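Local structure of haloacid dehalogenase-like hydrolase (Bacteroides thetaiotaomicron, 2RBK) at residues Ser24-Leu29 and Ser54-Arg59; Ile39-Gly44 and Asn60-Tyr65; Cys73-Glu78 and Asp193-His198. The protein probably acts as a magnesium-dependent phosphatase of the haloacid dehalogenase superfamily, here holding vanadate in a trigonal-bipyramidal arrangement that mimics the transition state of phosphoryl transfer. All coordinates share one frame; numbering follows the deposited sequence. Where two conformers were deposited one is given.

Contact 1. Residues Ser24-Leu29 and Ser54-Arg59; sequences STIEAL and SELQDR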
loop_
_atom_site.group_PDB
_atom_site.type_symbol
_atom_site.label_atom_id
_atom_site.label_comp_id
_atom_site.label_asym_id
_atom_site.label_seq_id
_atom_site.Cartn_x
_atom_site.Cartn_y
_atom_site.Cartn_z
ATOM N N SER A 24 21.126 -2.226 3.485
ATOM C CA SER A 24 21.177 -1.209 4.525
ATOM C C SER A 24 19.802 -0.937 5.142
ATOM O O SER A 24 19.742 -0.459 6.283
ATOM C CB SER A 24 21.817 0.075 4.064
ATOM O OG SER A 24 21.010 0.677 3.070
ATOM N N THR A 25 18.751 -1.242 4.427
ATOM C CA THR A 25 17.408 -1.141 4.975
ATOM C C THR A 25 17.188 -2.181 6.052
ATOM O O THR A 25 16.645 -1.901 7.125
ATOM C CB THR A 25 16.325 -1.214 3.874
ATOM O OG1 THR A 25 16.554 -0.082 3.061
ATOM C CG2 THR A 25 14.937 -1.243 4.431
ATOM N N ILE A 26 17.589 -3.417 5.774
ATOM C CA ILE A 26 17.457 -4.456 6.791
ATOM C C ILE A 26 18.268 -4.083 8.027
ATOM O O ILE A 26 17.762 -4.210 9.163
ATOM C CB ILE A 26 17.824 -5.821 6.213
ATOM C CG1 ILE A 26 16.939 -6.253 5.050
ATOM C CG2 ILE A 26 17.739 -6.844 7.370
ATOM C CD1 ILE A 26 17.515 -7.331 4.141
ATOM N N GLU A 27 19.491 -3.611 7.848
ATOM C CA GLU A 27 20.323 -3.193 9.005
ATOM C C GLU A 27 19.669 -2.053 9.766
ATOM O O GLU A 27 19.673 -2.048 11.010
ATOM C CB GLU A 27 21.709 -2.761 8.451
ATOM C CG GLU A 27 22.479 -3.986 7.992
ATOM C CD GLU A 27 23.674 -3.667 7.155
ATOM O OE1 GLU A 27 23.984 -2.499 6.856
ATOM O OE2 GLU A 27 24.357 -4.631 6.770
ATOM N N ALA A 28 19.103 -1.066 9.078
ATOM C CA ALA A 28 18.467 0.052 9.737
ATOM C C ALA A 28 17.272 -0.391 10.557
ATOM O O ALA A 28 17.063 0.099 11.671
ATOM C CB ALA A 28 18.064 1.103 8.674
ATOM N N LEU A 29 16.454 -1.283 10.017
ATOM C CA LEU A 29 15.265 -1.750 10.743
ATOM C C LEU A 29 15.688 -2.607 11.921
ATOM O O LEU A 29 15.033 -2.544 12.987
ATOM C CB LEU A 29 14.251 -2.388 9.791
ATOM C CG LEU A 29 13.266 -1.441 9.155
ATOM C CD1 LEU A 29 13.913 -0.357 8.331
ATOM C CD2 LEU A 29 12.378 -2.200 8.138
ATOM N N SER A 54 9.937 -11.447 3.234
ATOM C CA SER A 54 10.426 -12.521 4.094
ATOM C C SER A 54 11.669 -12.158 4.869
ATOM O O SER A 54 11.830 -12.607 5.973
ATOM C CB SER A 54 10.640 -13.811 3.307
ATOM O OG SER A 54 11.629 -13.677 2.335
ATOM N N GLU A 55 12.543 -11.348 4.310
ATOM C CA GLU A 55 13.722 -10.989 5.090
ATOM C C GLU A 55 13.395 -10.286 6.408
ATOM O O GLU A 55 13.992 -10.528 7.484
ATOM C CB GLU A 55 14.677 -10.143 4.255
ATOM C CG GLU A 55 15.185 -10.919 3.057
ATOM C CD GLU A 55 15.595 -10.023 1.932
ATOM O OE1 GLU A 55 14.810 -9.121 1.588
ATOM O OE2 GLU A 55 16.644 -10.205 1.354
ATOM N N LEU A 56 12.423 -9.421 6.354
ATOM C CA LEU A 56 12.007 -8.690 7.536
ATOM C C LEU A 56 11.162 -9.580 8.470
ATOM O O LEU A 56 11.297 -9.509 9.685
ATOM C CB LEU A 56 11.231 -7.416 7.186
ATOM C CG LEU A 56 11.972 -6.414 6.321
ATOM C CD1 LEU A 56 11.091 -5.240 5.986
ATOM C CD2 LEU A 56 13.264 -5.979 7.024
ATOM N N GLN A 57 10.266 -10.365 7.831
ATOM C CA GLN A 57 9.370 -11.238 8.553
ATOM C C GLN A 57 10.125 -12.357 9.302
ATOM O O GLN A 57 9.833 -12.612 10.473
ATOM C CB GLN A 57 8.329 -11.865 7.635
ATOM C CG GLN A 57 7.378 -10.773 7.094
ATOM C CD GLN A 57 6.538 -11.307 5.955
ATOM O OE1 GLN A 57 7.028 -12.062 5.155
ATOM N NE2 GLN A 57 5.312 -10.785 5.877
ATOM N N ASP A 58 11.103 -12.935 8.628
ATOM C CA ASP A 58 11.866 -14.026 9.272
ATOM C C ASP A 58 12.726 -13.471 10.388
ATOM O O ASP A 58 13.117 -14.234 11.282
ATOM C CB ASP A 58 12.723 -14.705 8.227
ATOM C CG ASP A 58 11.970 -15.489 7.177
ATOM O OD1 ASP A 58 10.764 -15.714 7.335
ATOM O OD2 ASP A 58 12.555 -15.889 6.180
ATOM N N ARG A 59 13.059 -12.190 10.361
ATOM C CA ARG A 59 13.810 -11.503 11.417
ATOM C C ARG A 59 12.879 -10.983 12.499
ATOM O O ARG A 59 13.346 -10.386 13.473
ATOM C CB ARG A 59 14.674 -10.376 10.819
ATOM C CG ARG A 59 15.936 -10.896 10.192
ATOM C CD ARG A 59 16.701 -9.845 9.385
ATOM N NE ARG A 59 17.937 -10.416 8.853
ATOM C CZ ARG A 59 19.077 -10.487 9.479
ATOM N NH1 ARG A 59 19.239 -10.007 10.714
ATOM N NH2 ARG A 59 20.100 -11.053 8.874
#

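Contact 2. Residues Ile39-Gly44 and Asn60-Tyr65; sequences IFIATG and NLIDGY. With VN4 (oxido(dioxo)vanadium), chain C.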
loop_
_atom_site.group_PDB
_atom_site.type_symbol
_atom_site.label_atom_id
_atom_site.label_comp_id
_atom_site.label_asym_id
_atom_site.label_seq_id
_atom_site.Cartn_x
_atom_site.Cartn_y
_atom_site.Cartn_z
ATOM N N ILE A 39 7.576 -0.884 14.129
ATOM C CA ILE A 39 7.785 -0.881 12.698
ATOM C C ILE A 39 6.572 -1.478 12.000
ATOM O O ILE A 39 6.193 -2.641 12.269
ATOM C CB ILE A 39 9.043 -1.695 12.347
ATOM C CG1 ILE A 39 10.294 -1.046 12.954
ATOM C CG2 ILE A 39 9.135 -1.912 10.844
ATOM C CD1 ILE A 39 11.546 -1.848 12.828
ATOM N N PHE A 40 5.913 -0.687 11.183
ATOM C CA PHE A 40 4.665 -1.077 10.548
ATOM C C PHE A 40 4.809 -0.988 9.059
ATOM O O PHE A 40 5.457 -0.105 8.476
ATOM C CB PHE A 40 3.548 -0.136 10.984
ATOM C CG PHE A 40 3.353 -0.160 12.483
ATOM C CD1 PHE A 40 3.750 0.894 13.279
ATOM C CD2 PHE A 40 2.812 -1.299 13.064
ATOM C CE1 PHE A 40 3.563 0.795 14.671
ATOM C CE2 PHE A 40 2.639 -1.393 14.444
ATOM C CZ PHE A 40 3.050 -0.344 15.247
ATOM N N ILE A 41 4.143 -1.916 8.380
ATOM C CA ILE A 41 3.956 -1.900 6.934
ATOM C C ILE A 41 2.717 -1.132 6.590
ATOM O O ILE A 41 1.708 -1.277 7.298
ATOM C CB ILE A 41 3.884 -3.355 6.428
ATOM C CG1 ILE A 41 5.200 -4.099 6.724
ATOM C CG2 ILE A 41 3.495 -3.434 4.961
ATOM C CD1 ILE A 41 6.411 -3.483 6.081
ATOM N N ALA A 42 2.760 -0.302 5.549
ATOM C CA ALA A 42 1.592 0.460 5.096
ATOM C C ALA A 42 1.580 0.342 3.586
ATOM O O ALA A 42 2.282 1.081 2.890
ATOM C CB ALA A 42 1.620 1.880 5.598
ATOM N N THR A 43 0.736 -0.579 3.062
ATOM C CA THR A 43 0.767 -0.962 1.663
ATOM C C THR A 43 -0.622 -1.009 1.059
ATOM O O THR A 43 -1.621 -1.289 1.705
ATOM C CB THR A 43 1.504 -2.314 1.525
ATOM O OG1 THR A 43 1.618 -2.694 0.156
ATOM C CG2 THR A 43 0.772 -3.450 2.235
ATOM N N GLY A 44 -0.657 -0.771 -0.276
ATOM C CA GLY A 44 -1.781 -1.079 -1.081
ATOM C C GLY A 44 -1.977 -2.544 -1.315
ATOM O O GLY A 44 -3.061 -3.026 -1.689
ATOM N N ASN A 60 11.570 -11.159 12.366
ATOM C CA ASN A 60 10.599 -10.743 13.370
ATOM C C ASN A 60 10.676 -9.258 13.686
ATOM O O ASN A 60 10.557 -8.837 14.815
ATOM C CB ASN A 60 10.696 -11.605 14.607
ATOM C CG ASN A 60 10.172 -12.998 14.327
ATOM O OD1 ASN A 60 8.974 -13.110 14.035
ATOM N ND2 ASN A 60 11.103 -13.979 14.358
ATOM N N LEU A 61 10.840 -8.457 12.624
ATOM C CA LEU A 61 10.998 -7.006 12.758
ATOM C C LEU A 61 9.718 -6.186 12.560
ATOM O O LEU A 61 9.740 -4.999 12.855
ATOM C CB LEU A 61 12.023 -6.485 11.711
ATOM C CG LEU A 61 13.429 -7.045 11.942
ATOM C CD1 LEU A 61 14.340 -6.604 10.806
ATOM C CD2 LEU A 61 14.018 -6.667 13.303
ATOM N N ILE A 62 8.633 -6.773 12.084
ATOM C CA ILE A 62 7.402 -6.037 11.804
ATOM C C ILE A 62 6.415 -6.232 12.938
ATOM O O ILE A 62 6.140 -7.355 13.339
ATOM C CB ILE A 62 6.809 -6.459 10.453
ATOM C CG1 ILE A 62 7.763 -6.112 9.298
ATOM C CG2 ILE A 62 5.430 -5.857 10.244
ATOM C CD1 ILE A 62 7.476 -6.862 8.035
ATOM N N ASP A 63 5.889 -5.109 13.445
ATOM C CA ASP A 63 4.944 -5.088 14.577
ATOM C C ASP A 63 3.490 -5.044 14.151
ATOM O O ASP A 63 2.609 -5.250 15.013
ATOM C CB ASP A 63 5.286 -3.921 15.496
ATOM C CG ASP A 63 6.689 -4.066 16.044
ATOM O OD1 ASP A 63 6.991 -5.115 16.692
ATOM O OD2 ASP A 63 7.537 -3.178 15.795
ATOM N N GLY A 64 3.174 -4.753 12.908
ATOM C CA GLY A 64 1.785 -4.711 12.447
ATOM C C GLY A 64 1.737 -4.285 11.008
ATOM O O GLY A 64 2.723 -3.828 10.431
ATOM N N TYR A 65 0.520 -4.430 10.441
ATOM C CA TYR A 65 0.275 -4.231 9.053
ATOM C C TYR A 65 -0.957 -3.372 8.781
ATOM O O TYR A 65 -2.043 -3.655 9.302
ATOM C CB TYR A 65 0.044 -5.575 8.312
ATOM C CG TYR A 65 1.261 -6.468 8.252
ATOM C CD1 TYR A 65 1.649 -7.238 9.338
ATOM C CD2 TYR A 65 2.022 -6.563 7.090
ATOM C CE1 TYR A 65 2.758 -8.052 9.291
ATOM C CE2 TYR A 65 3.136 -7.370 7.021
ATOM C CZ TYR A 65 3.486 -8.118 8.127
ATOM O OH TYR A 65 4.606 -8.918 8.051
HETATM V V VN4 C . 3.027 0.189 -1.755
HETATM O O1 VN4 C . 3.611 -1.133 -0.932
HETATM O O2 VN4 C . 3.947 0.904 -3.075
HETATM O O3 VN4 C . 1.250 0.636 -1.879
HETATM O O HOH W 1 2.258 -1.381 -2.961
#

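Contact 3. Residues Cys73-Glu78 and Asp193-His198; sequences CFVGEE and DEIIRH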
loop_
_atom_site.group_PDB
_atom_site.type_symbol
_atom_site.label_atom_id
_atom_site.label_comp_id
_atom_site.label_asym_id
_atom_site.label_seq_id
_atom_site.Cartn_x
_atom_site.Cartn_y
_atom_site.Cartn_z
ATOM N N CYS A 73 -6.399 -3.792 8.522
ATOM C CA CYS A 73 -5.283 -3.549 9.399
ATOM C C CYS A 73 -5.237 -4.595 10.495
ATOM O O CYS A 73 -6.295 -4.920 11.065
ATOM C CB CYS A 73 -5.397 -2.168 10.023
ATOM S SG CYS A 73 -5.442 -0.788 8.852
ATOM N N PHE A 74 -4.034 -5.093 10.819
ATOM C CA PHE A 74 -3.923 -6.141 11.827
ATOM C C PHE A 74 -2.576 -6.051 12.543
ATOM O O PHE A 74 -1.602 -5.535 12.018
ATOM C CB PHE A 74 -4.162 -7.534 11.241
ATOM C CG PHE A 74 -3.300 -7.869 10.052
ATOM C CD1 PHE A 74 -2.086 -8.560 10.209
ATOM C CD2 PHE A 74 -3.682 -7.530 8.751
ATOM C CE1 PHE A 74 -1.307 -8.876 9.090
ATOM C CE2 PHE A 74 -2.927 -7.872 7.655
ATOM C CZ PHE A 74 -1.726 -8.561 7.829
ATOM N N VAL A 75 -2.586 -6.571 13.771
ATOM C CA VAL A 75 -1.425 -6.584 14.654
ATOM C C VAL A 75 -1.331 -8.026 15.153
ATOM O O VAL A 75 -2.210 -8.498 15.864
ATOM C CB VAL A 75 -1.580 -5.606 15.805
ATOM C CG1 VAL A 75 -0.370 -5.710 16.775
ATOM C CG2 VAL A 75 -1.741 -4.193 15.256
ATOM N N GLY A 76 -0.310 -8.739 14.716
ATOM C CA GLY A 76 -0.250 -10.166 15.021
ATOM C C GLY A 76 -1.398 -10.848 14.318
ATOM O O GLY A 76 -1.628 -10.644 13.140
ATOM N N GLU A 77 -2.166 -11.637 15.042
ATOM C CA GLU A 77 -3.327 -12.300 14.477
ATOM C C GLU A 77 -4.602 -11.478 14.641
ATOM O O GLU A 77 -5.688 -11.931 14.230
ATOM C CB GLU A 77 -3.534 -13.697 15.086
ATOM C CG GLU A 77 -2.334 -14.625 14.837
ATOM C CD GLU A 77 -2.036 -14.866 13.362
ATOM O OE1 GLU A 77 -2.990 -15.172 12.581
ATOM O OE2 GLU A 77 -0.839 -14.754 12.949
ATOM N N GLU A 78 -4.539 -10.311 15.262
ATOM C CA GLU A 78 -5.682 -9.523 15.603
ATOM C C GLU A 78 -6.013 -8.485 14.546
ATOM O O GLU A 78 -5.229 -7.564 14.333
ATOM C CB GLU A 78 -5.425 -8.829 16.933
ATOM C CG GLU A 78 -6.607 -8.008 17.449
ATOM C CD GLU A 78 -6.364 -7.307 18.748
ATOM O OE1 GLU A 78 -5.317 -7.523 19.418
ATOM O OE2 GLU A 78 -7.220 -6.500 19.118
ATOM N N ASP A 193 -3.878 5.917 11.881
ATOM C CA ASP A 193 -4.729 6.229 13.028
ATOM C C ASP A 193 -5.117 4.966 13.782
ATOM O O ASP A 193 -5.134 4.952 15.002
ATOM C CB ASP A 193 -5.977 6.960 12.560
ATOM C CG ASP A 193 -5.727 8.374 12.099
ATOM O OD1 ASP A 193 -4.629 8.912 12.438
ATOM O OD2 ASP A 193 -6.645 8.903 11.429
ATOM N N GLU A 194 -5.445 3.903 13.055
ATOM C CA GLU A 194 -5.860 2.644 13.704
ATOM C C GLU A 194 -4.708 1.998 14.440
ATOM O O GLU A 194 -4.857 1.543 15.569
ATOM C CB GLU A 194 -6.492 1.723 12.662
ATOM C CG GLU A 194 -7.807 2.272 12.110
ATOM C CD GLU A 194 -8.888 2.381 13.151
ATOM O OE1 GLU A 194 -8.884 1.562 14.101
ATOM O OE2 GLU A 194 -9.750 3.286 13.028
ATOM N N ILE A 195 -3.534 1.954 13.816
ATOM C CA ILE A 195 -2.388 1.351 14.474
ATOM C C ILE A 195 -2.018 2.126 15.744
ATOM O O ILE A 195 -1.795 1.530 16.790
ATOM C CB ILE A 195 -1.194 1.284 13.528
ATOM C CG1 ILE A 195 -1.418 0.227 12.398
ATOM C CG2 ILE A 195 0.139 1.082 14.243
ATOM C CD1 ILE A 195 -1.286 -1.214 12.850
ATOM N N ILE A 196 -1.938 3.455 15.652
ATOM C CA ILE A 196 -1.465 4.183 16.823
ATOM C C ILE A 196 -2.529 4.119 17.940
ATOM O O ILE A 196 -2.124 4.121 19.108
ATOM C CB ILE A 196 -1.009 5.623 16.504
ATOM C CG1 ILE A 196 -2.131 6.555 16.127
ATOM C CG2 ILE A 196 0.127 5.563 15.503
ATOM C CD1 ILE A 196 -1.650 7.960 15.771
ATOM N N ARG A 197 -3.810 4.073 17.588
ATOM C CA ARG A 197 -4.900 3.863 18.587
ATOM C C ARG A 197 -4.610 2.601 19.347
ATOM O O ARG A 197 -4.731 2.544 20.579
ATOM C CB ARG A 197 -6.256 3.780 17.853
ATOM C CG ARG A 197 -7.478 3.409 18.647
ATOM C CD ARG A 197 -8.752 3.154 17.865
ATOM N NE ARG A 197 -8.622 2.010 16.951
ATOM C CZ ARG A 197 -8.620 0.772 17.309
ATOM N NH1 ARG A 197 -8.759 0.473 18.603
ATOM N NH2 ARG A 197 -8.482 -0.223 16.399
ATOM N N HIS A 198 -4.234 1.505 18.655
ATOM C CA HIS A 198 -3.998 0.235 19.321
ATOM C C HIS A 198 -2.819 0.272 20.288
ATOM O O HIS A 198 -2.838 -0.365 21.355
ATOM C CB HIS A 198 -3.785 -0.809 18.214
ATOM C CG HIS A 198 -3.590 -2.178 18.712
ATOM N ND1 HIS A 198 -4.646 -2.979 19.079
ATOM C CD2 HIS A 198 -2.471 -2.938 18.890
ATOM C CE1 HIS A 198 -4.166 -4.138 19.451
ATOM N NE2 HIS A 198 -2.862 -4.159 19.368
#

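Contact 1. Residues Ser24-Leu29 and Ser54-Arg59
I26 is the hub of this helix-helix contact, and its CG1, CG2 and CD1 each meet a different residue of the 54-59 segment. Its CD1 reaches the stem and carboxylate of E55, 4.0 Å from E55 CD, the two side chains crossing at about a right angle. CG2, set opposite the backbone N by a chi1 of -61°, goes the other way and rests 3.8 Å from R59 CD; this pair too is crosswise, the arginine chain running extended past the methyl. Between them CG1 of I26 faces L56 CD2 at 4.2 Å. One turn on, CD2 of L29 slants in to sit 3.9 Å from L56 CD1, so the L56 methyls lie against both aliphatic residues. The short helical segments run 24° apart, their axes 10.8 Å apart at closest approach, a spacing these branched side chains fill. No hydrogen bond crosses between the segments. The charged ends belong to other partners, E55 to R20 and R59 to E30 in salt bridges, which are likely to keep the two long chains beside I26. The contact is therefore mainly van der Waals: I26 packs against the stem and carboxylate of E55 and the extended chain of R59, whose charges are met outside the two segments.

Contact 2. Residues Ile39-Gly44 and Asn60-Tyr65
D63 and I39 grip each other twice. The backbone N of I39 donates to D63 OD2 at 2.8 Å, and OD2 accepts through its anti lone pair, the one away from the other oxygen, while D63 N returns a bond of 2.8 Å to I39 O, met nearly along the C=O axis. The aspartate thus ties down both backbone polar groups of I39 where the two segments first come together. Further along, I41 N donates to G64 O at 3.1 Å, in the carbonyl plane, and I41 pairs with Y65 in parallel register. The F40 ring has the CA of G64 in plane at its edge; a CB on G64 would lie about 3.1 Å from F40 CD2, so a glycine suits this tight spot. Beside Y65, I41 projects from the same face: its CB stands 3.8 Å from Y65 CD2, and its CG1 touches I62 CD1. Past the strand end, T43 turns OG1 opposite its backbone N (chi1 -177°) and donates to vanadate O1 at 2.8 Å; G44 N binds O3 at 2.9 Å. Water 1 coordinates vanadium at 2.1 Å, and I9, D10, K188 and N214 supply further hydrogen bonds to the vanadate. Strand 38-42 thus delivers a loop to the active site while lying between strands 4-7 and 64-67. The chain passes from it through helix 54-58 to strand 64-67, a beta-alpha-beta crossover in which L56 packs on I62, while the F40 ring meets F6 of strand 4-7 and F199 of helix 188-199.

Contact 3. Residues Cys73-Glu78 and Asp193-His198
V75 packs against both H198 and I195, joining the hairpin at the sheet's end to helix 188-199. Valine and histidine approach from opposite directions: V75 CG2 lies 3.9 Å from H198 CD2, and V75 CG1 is equally close to H198 NE2. The same CG2 also meets I195 CD1, at 3.9 Å, the two side chains slanting across each other, so the valine wedges between ring and isoleucine. A carboxylate-to-ring-edge approach, without a hydrogen bond, adds to this. E78 OE1 comes to the edge of the imidazole, near its plane, 3.6 Å from H198 CE1, with carboxylate and ring planes 80° apart. With CG anti to the backbone N (chi1 -177°), the H198 ring reaches the E78 carboxylate, itself borne on an extended chain. The nearby carboxylate may favour a positive charge on the ring. With an alanine in place of H198, CG1 and CG2 of V75 would probably lose the ring that packs on them and the E78 carboxylate its ring neighbour. Charge pairing occurs within the helix: R197 grips E194 OE1 side-on with NE and NH2, each bond 2.9 Å, while E194 OE2 has a second partner in K190. Backbone bonds shape the other segment, since V75 N donates to E78 O and E78 N to V75 O. They close a type II' turn in which G76 takes the positive phi, and this is the connection of a beta hairpin between strands 72-75 and 78-82. A helix packed on the hairpin at the sheet edge fits the layered alpha/beta core of the haloacid dehalogenase fold.

In the fold
From the N terminus, the chain passes through helix 23-34, strand 38-42, helix 54-58 and strand 64-67, and the first two contacts interleave along this run. Contact 1 joins 24-29 to 54-59, but contact 2 opens at 39-44 before that loop closes and itself closes at 60-65, so the two cross. They also touch, with Q57 NE2 and Y65 OH probably hydrogen-bonded. Contact 3 follows in series, opening on the next strand of the same sheet and closing at 193-198 after a long excursion that includes a separate three-stranded sheet. A probable hydrogen bond from Y65 N to F74 O links contacts 2 and 3, and a helix pair, the central sheet and a further helix are thereby connected.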